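Local coordinates for protein metallo-carboxypeptidase (Pseudomonas aeruginosa, PDB 4A39) that is a zinc-dependent M14 metallocarboxypeptidase of the cytosolic type, which probably removes C-terminal residues from peptides or proteins, at residues L171-M185 with E260-G274. Sequence-based numbering, arbitrary orientation.
Sequences LKLWVIAQQHPGEHM and EMKRHGVDLFLDIHG. With ZN (zinc ion), chain C; GEM ((2-guanidinoethylmercapto)succinic acid), chain D.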
loop_
_atom_site.group_PDB
_atom_site.type_symbol
_atom_site.label_atom_id
_atom_site.label_comp_id
_atom_site.label_asym_id
_atom_site.label_seq_id
_atom_site.Cartn_x
_atom_site.Cartn_y
_atom_site.Cartn_z
ATOM N N LEU A 171 16.002 -6.773 19.036
ATOM C CA LEU A 171 15.022 -7.189 18.036
ATOM C C LEU A 171 15.026 -6.282 16.810
ATOM O O LEU A 171 15.271 -5.083 16.920
ATOM C CB LEU A 171 13.619 -7.216 18.653
ATOM C CG LEU A 171 13.422 -8.192 19.818
ATOM C CD1 LEU A 171 12.014 -8.062 20.366
ATOM C CD2 LEU A 171 13.682 -9.616 19.349
ATOM N N LYS A 172 14.761 -6.867 15.645
ATOM C CA LYS A 172 14.714 -6.124 14.385
ATOM C C LYS A 172 13.325 -6.291 13.789
ATOM O O LYS A 172 12.966 -7.380 13.344
ATOM C CB LYS A 172 15.749 -6.661 13.390
ATOM C CG LYS A 172 17.191 -6.526 13.840
ATOM C CD LYS A 172 17.504 -7.435 15.009
ATOM C CE LYS A 172 17.675 -8.875 14.571
ATOM N NZ LYS A 172 18.076 -9.720 15.734
ATOM N N LEU A 173 12.547 -5.212 13.784
ATOM C CA LEU A 173 11.185 -5.262 13.257
ATOM C C LEU A 173 11.127 -4.596 11.885
ATOM O O LEU A 173 11.323 -3.383 11.765
ATOM C CB LEU A 173 10.232 -4.560 14.223
ATOM C CG LEU A 173 10.411 -4.878 15.711
ATOM C CD1 LEU A 173 9.289 -4.208 16.482
ATOM C CD2 LEU A 173 10.408 -6.380 15.956
ATOM N N TRP A 174 10.850 -5.397 10.860
ATOM C CA TRP A 174 10.790 -4.906 9.490
ATOM C C TRP A 174 9.400 -4.635 8.938
ATOM O O TRP A 174 8.477 -5.445 9.091
ATOM C CB TRP A 174 11.480 -5.896 8.550
ATOM C CG TRP A 174 12.954 -6.028 8.751
ATOM C CD1 TRP A 174 13.600 -6.564 9.830
ATOM C CD2 TRP A 174 13.972 -5.640 7.824
ATOM N NE1 TRP A 174 14.964 -6.536 9.629
ATOM C CE2 TRP A 174 15.217 -5.974 8.404
ATOM C CE3 TRP A 174 13.952 -5.040 6.555
ATOM C CZ2 TRP A 174 16.435 -5.731 7.758
ATOM C CZ3 TRP A 174 15.164 -4.797 5.912
ATOM C CH2 TRP A 174 16.389 -5.144 6.516
ATOM N N VAL A 175 9.275 -3.496 8.266
ATOM C CA VAL A 175 8.025 -3.108 7.626
ATOM C C VAL A 175 8.359 -2.500 6.267
ATOM O O VAL A 175 9.084 -1.502 6.199
ATOM C CB VAL A 175 7.269 -2.049 8.449
ATOM C CG1 VAL A 175 5.936 -1.735 7.784
ATOM C CG2 VAL A 175 7.051 -2.557 9.863
ATOM N N ILE A 176 7.864 -3.118 5.196
ATOM C CA ILE A 176 8.092 -2.604 3.847
ATOM C C ILE A 176 6.736 -2.348 3.192
ATOM O O ILE A 176 5.740 -3.011 3.516
ATOM C CB ILE A 176 8.936 -3.578 2.980
ATOM C CG1 ILE A 176 8.138 -4.836 2.649
ATOM C CG2 ILE A 176 10.224 -3.941 3.722
ATOM C CD1 ILE A 176 8.868 -5.773 1.714
ATOM N N ALA A 177 6.695 -1.396 2.268
ATOM C CA ALA A 177 5.425 -1.040 1.647
ATOM C C ALA A 177 5.415 -0.812 0.144
ATOM O O ALA A 177 6.430 -0.487 -0.471
ATOM C CB ALA A 177 4.870 0.203 2.335
ATOM N N GLN A 178 4.223 -0.979 -0.416
ATOM C CA GLN A 178 3.929 -0.755 -1.824
ATOM C C GLN A 178 4.778 -1.454 -2.879
ATOM O O GLN A 178 5.252 -0.818 -3.823
ATOM C CB GLN A 178 3.891 0.762 -2.096
ATOM C CG GLN A 178 2.684 1.210 -2.938
ATOM C CD GLN A 178 2.487 2.720 -2.944
ATOM O OE1 GLN A 178 2.488 3.355 -1.894
ATOM N NE2 GLN A 178 2.299 3.300 -4.132
ATOM N N GLN A 179 4.977 -2.761 -2.723
ATOM C CA GLN A 179 5.709 -3.522 -3.734
ATOM C C GLN A 179 4.906 -3.419 -5.030
ATOM O O GLN A 179 5.464 -3.445 -6.126
ATOM C CB GLN A 179 5.827 -4.989 -3.344
ATOM C CG GLN A 179 6.861 -5.289 -2.289
ATOM C CD GLN A 179 7.091 -6.777 -2.180
ATOM O OE1 GLN A 179 7.785 -7.372 -3.012
ATOM N NE2 GLN A 179 6.483 -7.399 -1.175
ATOM N N HIS A 180 3.585 -3.336 -4.894
ATOM C CA HIS A 180 2.693 -3.183 -6.043
ATOM C C HIS A 180 2.389 -1.686 -6.066
ATOM O O HIS A 180 1.715 -1.165 -5.177
ATOM C CB HIS A 180 1.435 -4.026 -5.832
ATOM C CG HIS A 180 1.709 -5.498 -5.834
ATOM N ND1 HIS A 180 1.200 -6.355 -4.883
ATOM C CD2 HIS A 180 2.452 -6.263 -6.668
ATOM C CE1 HIS A 180 1.617 -7.584 -5.129
ATOM N NE2 HIS A 180 2.379 -7.556 -6.207
ATOM N N PRO A 181 2.888 -0.980 -7.098
ATOM C CA PRO A 181 2.722 0.467 -7.267
ATOM C C PRO A 181 1.340 1.085 -7.138
ATOM O O PRO A 181 1.214 2.212 -6.655
ATOM C CB PRO A 181 3.357 0.727 -8.632
ATOM C CG PRO A 181 3.056 -0.530 -9.380
ATOM C CD PRO A 181 3.394 -1.589 -8.343
ATOM N N GLY A 182 0.307 0.364 -7.560
ATOM C CA GLY A 182 -1.035 0.916 -7.479
ATOM C C GLY A 182 -1.664 0.914 -6.097
ATOM O O GLY A 182 -2.717 1.523 -5.891
ATOM N N GLU A 183 -1.024 0.249 -5.141
ATOM C CA GLU A 183 -1.576 0.154 -3.790
ATOM C C GLU A 183 -1.083 1.289 -2.902
ATOM O O GLU A 183 -0.420 1.077 -1.887
ATOM C CB GLU A 183 -1.231 -1.228 -3.214
ATOM C CG GLU A 183 -1.997 -2.346 -3.932
ATOM C CD GLU A 183 -1.386 -3.726 -3.763
ATOM O OE1 GLU A 183 -0.723 -3.972 -2.731
ATOM O OE2 GLU A 183 -1.588 -4.572 -4.666
ATOM N N HIS A 184 -1.460 2.503 -3.295
ATOM C CA HIS A 184 -1.052 3.728 -2.616
ATOM C C HIS A 184 -1.373 3.837 -1.134
ATOM O O HIS A 184 -0.730 4.604 -0.416
ATOM C CB HIS A 184 -1.611 4.929 -3.384
ATOM C CG HIS A 184 -0.920 5.167 -4.691
ATOM N ND1 HIS A 184 0.030 6.151 -4.861
ATOM C CD2 HIS A 184 -0.985 4.499 -5.868
ATOM C CE1 HIS A 184 0.520 6.080 -6.087
ATOM N NE2 HIS A 184 -0.078 5.086 -6.719
ATOM N N MET A 185 -2.363 3.084 -0.670
ATOM C CA MET A 185 -2.696 3.102 0.748
ATOM C C MET A 185 -1.485 2.628 1.548
ATOM O O MET A 185 -1.316 2.994 2.709
ATOM C CB MET A 185 -3.891 2.179 1.034
ATOM C CG MET A 185 -3.735 0.749 0.505
ATOM S SD MET A 185 -4.170 0.557 -1.242
ATOM C CE MET A 185 -5.978 0.555 -1.131
ATOM N N GLU A 260 20.041 -6.776 2.813
ATOM C CA GLU A 260 20.056 -6.072 4.087
ATOM C C GLU A 260 19.488 -6.960 5.191
ATOM O O GLU A 260 19.958 -6.925 6.331
ATOM C CB GLU A 260 19.249 -4.773 3.990
ATOM C CG GLU A 260 19.865 -3.725 3.065
ATOM C CD GLU A 260 21.273 -3.328 3.477
ATOM O OE1 GLU A 260 21.504 -3.122 4.687
ATOM O OE2 GLU A 260 22.147 -3.211 2.592
ATOM N N MET A 261 18.479 -7.759 4.858
ATOM C CA MET A 261 17.885 -8.650 5.850
ATOM C C MET A 261 18.896 -9.705 6.270
ATOM O O MET A 261 19.034 -10.012 7.451
ATOM C CB MET A 261 16.637 -9.340 5.296
ATOM C CG MET A 261 15.456 -8.419 5.038
ATOM S SD MET A 261 14.003 -9.350 4.490
ATOM C CE MET A 261 12.677 -8.251 5.023
ATOM N N LYS A 262 19.613 -10.258 5.305
ATOM C CA LYS A 262 20.599 -11.289 5.602
ATOM C C LYS A 262 21.670 -10.797 6.563
ATOM O O LYS A 262 22.150 -11.547 7.421
ATOM C CB LYS A 262 21.251 -11.777 4.305
ATOM C CG LYS A 262 20.338 -12.608 3.417
ATOM C CD LYS A 262 20.993 -12.967 2.087
ATOM C CE LYS A 262 20.060 -13.803 1.225
ATOM N NZ LYS A 262 20.599 -14.006 -0.148
ATOM N N ARG A 263 22.023 -9.523 6.432
ATOM C CA ARG A 263 23.054 -8.917 7.260
ATOM C C ARG A 263 22.612 -8.457 8.640
ATOM O O ARG A 263 23.372 -8.569 9.600
ATOM C CB ARG A 263 23.684 -7.739 6.513
ATOM C CG ARG A 263 24.896 -7.120 7.190
ATOM C CD ARG A 263 25.849 -6.613 6.133
ATOM N NE ARG A 263 25.309 -5.469 5.406
ATOM C CZ ARG A 263 25.294 -4.238 5.898
ATOM N NH1 ARG A 263 25.784 -4.025 7.105
ATOM N NH2 ARG A 263 24.825 -3.226 5.182
ATOM N N HIS A 264 21.398 -7.937 8.753
ATOM C CA HIS A 264 20.952 -7.469 10.056
ATOM C C HIS A 264 20.048 -8.412 10.833
ATOM O O HIS A 264 19.972 -8.309 12.058
ATOM C CB HIS A 264 20.261 -6.108 9.926
ATOM C CG HIS A 264 21.083 -5.078 9.225
ATOM N ND1 HIS A 264 21.125 -4.960 7.853
ATOM C CD2 HIS A 264 21.913 -4.128 9.710
ATOM C CE1 HIS A 264 21.938 -3.973 7.523
ATOM N NE2 HIS A 264 22.426 -3.450 8.632
ATOM N N GLY A 265 19.358 -9.320 10.153
ATOM C CA GLY A 265 18.470 -10.246 10.843
ATOM C C GLY A 265 17.057 -9.700 10.875
ATOM O O GLY A 265 16.853 -8.489 10.730
ATOM N N VAL A 266 16.087 -10.594 11.069
ATOM C CA VAL A 266 14.673 -10.229 11.093
ATOM C C VAL A 266 13.914 -10.953 12.209
ATOM O O VAL A 266 13.996 -12.173 12.328
ATOM C CB VAL A 266 13.993 -10.592 9.744
ATOM C CG1 VAL A 266 12.532 -10.163 9.763
ATOM C CG2 VAL A 266 14.733 -9.933 8.583
ATOM N N ASP A 267 13.165 -10.197 13.013
ATOM C CA ASP A 267 12.384 -10.783 14.103
ATOM C C ASP A 267 10.884 -10.512 13.952
ATOM O O ASP A 267 10.071 -10.968 14.754
ATOM C CB ASP A 267 12.889 -10.261 15.453
ATOM C CG ASP A 267 14.356 -10.582 15.681
ATOM O OD1 ASP A 267 14.711 -11.782 15.660
ATOM O OD2 ASP A 267 15.152 -9.640 15.875
ATOM N N LEU A 268 10.532 -9.772 12.907
ATOM C CA LEU A 268 9.145 -9.433 12.605
ATOM C C LEU A 268 9.129 -8.862 11.200
ATOM O O LEU A 268 10.028 -8.104 10.830
ATOM C CB LEU A 268 8.607 -8.371 13.566
ATOM C CG LEU A 268 7.222 -7.844 13.168
ATOM C CD1 LEU A 268 6.150 -8.772 13.714
ATOM C CD2 LEU A 268 7.025 -6.439 13.697
ATOM N N PHE A 269 8.118 -9.218 10.417
ATOM C CA PHE A 269 8.025 -8.706 9.057
ATOM C C PHE A 269 6.594 -8.408 8.644
ATOM O O PHE A 269 5.734 -9.285 8.687
ATOM C CB PHE A 269 8.620 -9.703 8.062
ATOM C CG PHE A 269 8.517 -9.259 6.628
ATOM C CD1 PHE A 269 9.212 -8.135 6.181
ATOM C CD2 PHE A 269 7.713 -9.950 5.731
ATOM C CE1 PHE A 269 9.102 -7.710 4.857
ATOM C CE2 PHE A 269 7.594 -9.534 4.404
ATOM C CZ PHE A 269 8.289 -8.414 3.965
ATOM N N LEU A 270 6.349 -7.163 8.246
ATOM C CA LEU A 270 5.026 -6.759 7.789
ATOM C C LEU A 270 5.180 -6.202 6.375
ATOM O O LEU A 270 5.971 -5.284 6.148
ATOM C CB LEU A 270 4.436 -5.687 8.712
ATOM C CG LEU A 270 4.226 -6.076 10.180
ATOM C CD1 LEU A 270 3.633 -4.899 10.941
ATOM C CD2 LEU A 270 3.299 -7.283 10.266
ATOM N N ASP A 271 4.431 -6.774 5.436
ATOM C CA ASP A 271 4.456 -6.370 4.030
ATOM C C ASP A 271 3.115 -5.668 3.793
ATOM O O ASP A 271 2.068 -6.303 3.806
ATOM C CB ASP A 271 4.613 -7.634 3.169
ATOM C CG ASP A 271 4.813 -7.337 1.697
ATOM O OD1 ASP A 271 5.206 -6.205 1.342
ATOM O OD2 ASP A 271 4.585 -8.259 0.889
ATOM N N ILE A 272 3.159 -4.353 3.586
ATOM C CA ILE A 272 1.942 -3.557 3.422
ATOM C C ILE A 272 1.404 -3.495 1.993
ATOM O O ILE A 272 2.093 -3.033 1.078
ATOM C CB ILE A 272 2.157 -2.118 3.948
ATOM C CG1 ILE A 272 2.927 -2.148 5.277
ATOM C CG2 ILE A 272 0.805 -1.441 4.160
ATOM C CD1 ILE A 272 2.268 -2.985 6.378
ATOM N N HIS A 273 0.155 -3.941 1.833
ATOM C CA HIS A 273 -0.538 -4.009 0.542
ATOM C C HIS A 273 -1.963 -3.452 0.601
ATOM O O HIS A 273 -2.438 -2.998 1.638
ATOM C CB HIS A 273 -0.660 -5.469 0.082
ATOM C CG HIS A 273 0.637 -6.123 -0.280
ATOM N ND1 HIS A 273 0.983 -6.410 -1.584
ATOM C CD2 HIS A 273 1.648 -6.596 0.488
ATOM C CE1 HIS A 273 2.148 -7.032 -1.603
ATOM N NE2 HIS A 273 2.573 -7.158 -0.359
ATOM N N GLY A 274 -2.638 -3.523 -0.543
ATOM C CA GLY A 274 -4.016 -3.080 -0.646
ATOM C C GLY A 274 -4.767 -4.092 -1.491
ATOM O O GLY A 274 -4.217 -4.613 -2.462
HETATM ZN ZN ZN C . -0.192 -6.028 -3.352
HETATM C C8 GEM D . -0.969 -10.557 -2.405
HETATM S S7 GEM D . 0.077 -10.008 -1.006
HETATM C C6 GEM D . -0.102 -11.435 0.125
HETATM C C5 GEM D . -1.433 -12.182 0.005
HETATM N N3 GEM D . -1.489 -12.935 -1.256
HETATM C C1 GEM D . -1.532 -14.265 -1.224
HETATM N N4 GEM D . -1.510 -14.895 -0.051
HETATM N N2 GEM D . -1.586 -14.969 -2.350
HETATM C C9 GEM D . -0.173 -10.623 -3.710
HETATM O O14 GEM D . 1.060 -10.413 -3.650
HETATM O O15 GEM D . -0.817 -10.884 -4.746
HETATM C C10 GEM D . -2.191 -9.650 -2.562
HETATM C C11 GEM D . -1.794 -8.205 -2.875
HETATM O O12 GEM D . -2.283 -7.305 -2.157
HETATM O O13 GEM D . -1.022 -8.029 -3.840
HETATM O O HOH W 1 4.105 -4.305 -0.340
HETATM O O HOH W 2 2.043 -3.415 -2.320
#
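Trp174 lies with one indole face under Met261 and Val266: Met261 CG sits 3.7 Å from the centroid of the six-membered ring, and Val266 CG2 hangs over the five-membered ring. The indole is held in rotation by Trp174 NE1, which donates at 2.9 Å to Gly265 O, an oxygen 24° out of the indole plane. Further along the same face of the sheet, Ile176 CD1 meets the edge of the Phe269 ring at CZ (3.5 Å); Ile176 CG1 stands between its own backbone N and carbonyl carbon (chi1 69°), which turns the chain toward that ring. On the other face Val175 CG1 packs against Ile272 CG1 and Ala177 CB against Ile272 CB, with helix 185-196 beyond. Strands 171-177 and 268-274 run parallel, 7° apart, as central neighbours in the mixed sheet of the M14 carboxypeptidase fold. The zinc ligands gather at their C-terminal ends: His180 ND1 and both Glu183 carboxylate oxygens from the loop after strand 171-177, His273 ND1 from within strand 268-275, and O13 of the bound (2-guanidinoethylmercapto)succinic acid. Glu183 OE1 also accepts a hydrogen bond from Gly274 N (2.9 Å), from above the carboxylate plane. In the second shell, His273 NE2 donates to Asp271 OD2 at 2.6 Å; the oxygen lies in the imidazole plane, but the donor comes from above the carboxylate plane. Gln179 NE2 donates to Asp271 OD1 (3.1 Å) and also bonds Asn240; Asp238 bonds His180 NE2. The inhibitor's sulfur lies over the centre of one His273 face. By contrast, Lys172 and the turn at His264 and Gly265 are partly exposed. Lys172, bent at chi2 and chi3, curls back so that NZ makes a salt bridge to buried Asp267 OD2, weak as a hydrogen bond, and also bonds His170 O; Lys172 N meets the anti lone pair of that same Asp267 OD2 at 2.8 Å, and Arg388 pairs with Asp267 OD1.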